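Local atomic coordinates of thioesterase (Pseudomonas aeruginosa, PDB entry 2AV9), a protein that probably hydrolyses fatty acyl-CoA thioesters, as a hot-dog-fold member of the 4-hydroxybenzoyl-CoA thioesterase family. Residues Gln97-Leu102 with Ala113-His118. Sequence-based numbering, arbitrary orientation.
Sequences QYELAL and AGRFVH
Over one face of the Phe-116 ring, CD1 of Tyr-98 sits 3.7 Å above the plane, offset toward the rim. CD2 of His-118 lies at the edge of the same phenyl ring. The Tyr-98 and Phe-116 ring planes are inclined at 51°, an oblique pair. CE1 of Phe-116 lies over one face of the imidazole, also toward the rim. Tyr-98 meets His-118 as an offset edge-to-face pair, its edge turned to the imidazole face, with planes at 86° and CG of His-118 at the phenol edge, in plane. A hydrogen bond of 3.0 Å joins OH of Tyr-98 to ND1 of His-118. Phe-116 holds CG between its backbone N and carbonyl carbon (chi1 89°), which lays the ring beside Tyr-98 and Leu-100; its CD2 meets CD1 of Leu-100 at 3.7 Å.

The other face carries Gln-97, Glu-99 and Arg-115, with Val-117 at one end and Ala-101 and Ala-113 at the other. Those alanines bring their CB atoms to 4.2 Å. NE2 of Gln-97 lies over the centre of the Arg-115 guanidinium, 3.1 Å above its plane. This is a contact between two donors, not a hydrogen bond. Glu-99 runs beside Arg-115 in the same direction, and its OE2 makes a long salt bridge of 3.5 Å to NH2 of Arg-115. The carboxylate and guanidinium planes are nearly perpendicular.

Two pairs of backbone hydrogen bonds, Tyr-98 with Phe-116 and Leu-100 with Gly-114, set the antiparallel register.

The segments belong to the hairpin of strands 95-104 and 112-122, in the middle of the hot-dog sheet. Strand 81-91 continues the sheet beside 97-102, and strand 61-72 beside 113-118. The aromatic cluster faces helix 35-50, where Val-44 touches Tyr-98, Phe-116 and His-118.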
# COMPACT_ATOMS: atom_id res chain seq x y z
N GLN A 97 5.32 -0.42 24.79
CA GLN A 97 5.87 -1.45 23.91
C GLN A 97 4.79 -2.52 23.74
O GLN A 97 4.32 -3.11 24.70
CB GLN A 97 7.18 -2.04 24.45
CG GLN A 97 7.79 -3.09 23.51
CD GLN A 97 8.94 -3.92 24.09
OE1 GLN A 97 9.89 -3.38 24.65
NE2 GLN A 97 8.87 -5.24 23.95
N TYR A 98 4.39 -2.76 22.50
CA TYR A 98 3.37 -3.76 22.22
C TYR A 98 4.05 -5.00 21.67
O TYR A 98 5.02 -4.93 20.90
CB TYR A 98 2.45 -3.28 21.09
CG TYR A 98 1.75 -1.94 21.30
CD1 TYR A 98 2.22 -0.79 20.69
CD2 TYR A 98 0.62 -1.81 22.10
CE1 TYR A 98 1.59 0.41 20.84
CE2 TYR A 98 -0.02 -0.59 22.26
CZ TYR A 98 0.45 0.52 21.61
OH TYR A 98 -0.13 1.78 21.72
N GLU A 99 3.49 -6.15 22.01
CA GLU A 99 3.90 -7.39 21.38
C GLU A 99 2.74 -7.93 20.56
O GLU A 99 1.61 -7.99 21.05
CB GLU A 99 4.26 -8.42 22.44
CG GLU A 99 5.36 -7.94 23.38
CD GLU A 99 6.68 -8.63 23.12
OE1 GLU A 99 6.76 -9.41 22.13
OE2 GLU A 99 7.60 -8.38 23.92
N LEU A 100 3.04 -8.31 19.32
CA LEU A 100 2.00 -8.75 18.38
C LEU A 100 2.41 -10.06 17.73
O LEU A 100 3.60 -10.34 17.54
CB LEU A 100 1.75 -7.71 17.30
CG LEU A 100 1.24 -6.34 17.76
CD1 LEU A 100 2.32 -5.32 17.64
CD2 LEU A 100 0.06 -5.94 16.88
N ALA A 101 1.40 -10.84 17.35
CA ALA A 101 1.65 -12.08 16.62
C ALA A 101 0.51 -12.30 15.64
O ALA A 101 -0.64 -11.88 15.89
CB ALA A 101 1.88 -13.26 17.57
N LEU A 102 0.83 -12.88 14.49
CA LEU A 102 -0.17 -13.15 13.47
C LEU A 102 -0.42 -14.65 13.48
O LEU A 102 0.51 -15.45 13.52
CB LEU A 102 0.29 -12.66 12.09
CG LEU A 102 -0.65 -12.88 10.90
CD1 LEU A 102 -0.57 -11.85 9.79
CD2 LEU A 102 -0.55 -14.25 10.23
N ALA A 113 5.76 -12.86 14.41
CA ALA A 113 5.60 -12.22 15.72
C ALA A 113 6.54 -11.04 15.76
O ALA A 113 7.68 -11.19 15.32
CB ALA A 113 5.98 -13.20 16.85
N GLY A 114 6.12 -9.92 16.34
CA GLY A 114 7.05 -8.82 16.60
C GLY A 114 6.62 -7.83 17.67
O GLY A 114 5.84 -8.14 18.57
N ARG A 115 7.15 -6.62 17.58
CA ARG A 115 6.87 -5.59 18.57
C ARG A 115 6.92 -4.22 17.92
O ARG A 115 7.48 -4.05 16.85
CB ARG A 115 7.81 -5.58 19.79
CG ARG A 115 9.20 -6.09 19.50
CD ARG A 115 10.14 -5.94 20.67
NE ARG A 115 10.18 -7.02 21.65
CZ ARG A 115 11.08 -7.10 22.63
NH1 ARG A 115 12.02 -6.16 22.76
NH2 ARG A 115 11.07 -8.11 23.50
N PHE A 116 6.31 -3.26 18.60
CA PHE A 116 6.55 -1.88 18.24
C PHE A 116 6.32 -1.02 19.44
O PHE A 116 5.65 -1.47 20.37
CB PHE A 116 5.79 -1.57 16.94
CG PHE A 116 4.38 -1.07 17.04
CD1 PHE A 116 4.11 0.25 17.38
CD2 PHE A 116 3.34 -1.86 16.65
CE1 PHE A 116 2.80 0.77 17.37
CE2 PHE A 116 2.05 -1.37 16.66
CZ PHE A 116 1.76 -0.05 17.00
N VAL A 117 6.93 0.17 19.42
CA VAL A 117 6.87 1.15 20.50
C VAL A 117 6.14 2.39 20.00
O VAL A 117 6.51 2.96 18.98
CB VAL A 117 8.27 1.51 21.04
CG1 VAL A 117 8.22 2.62 22.12
CG2 VAL A 117 8.95 0.28 21.64
N HIS A 118 5.14 2.83 20.75
CA HIS A 118 4.54 4.14 20.53
C HIS A 118 5.10 5.07 21.57
O HIS A 118 5.26 4.68 22.73
CB HIS A 118 3.03 4.13 20.78
CG HIS A 118 2.20 3.96 19.55
ND1 HIS A 118 0.85 3.68 19.61
CD2 HIS A 118 2.51 4.01 18.23
CE1 HIS A 118 0.37 3.55 18.38
NE2 HIS A 118 1.35 3.76 17.53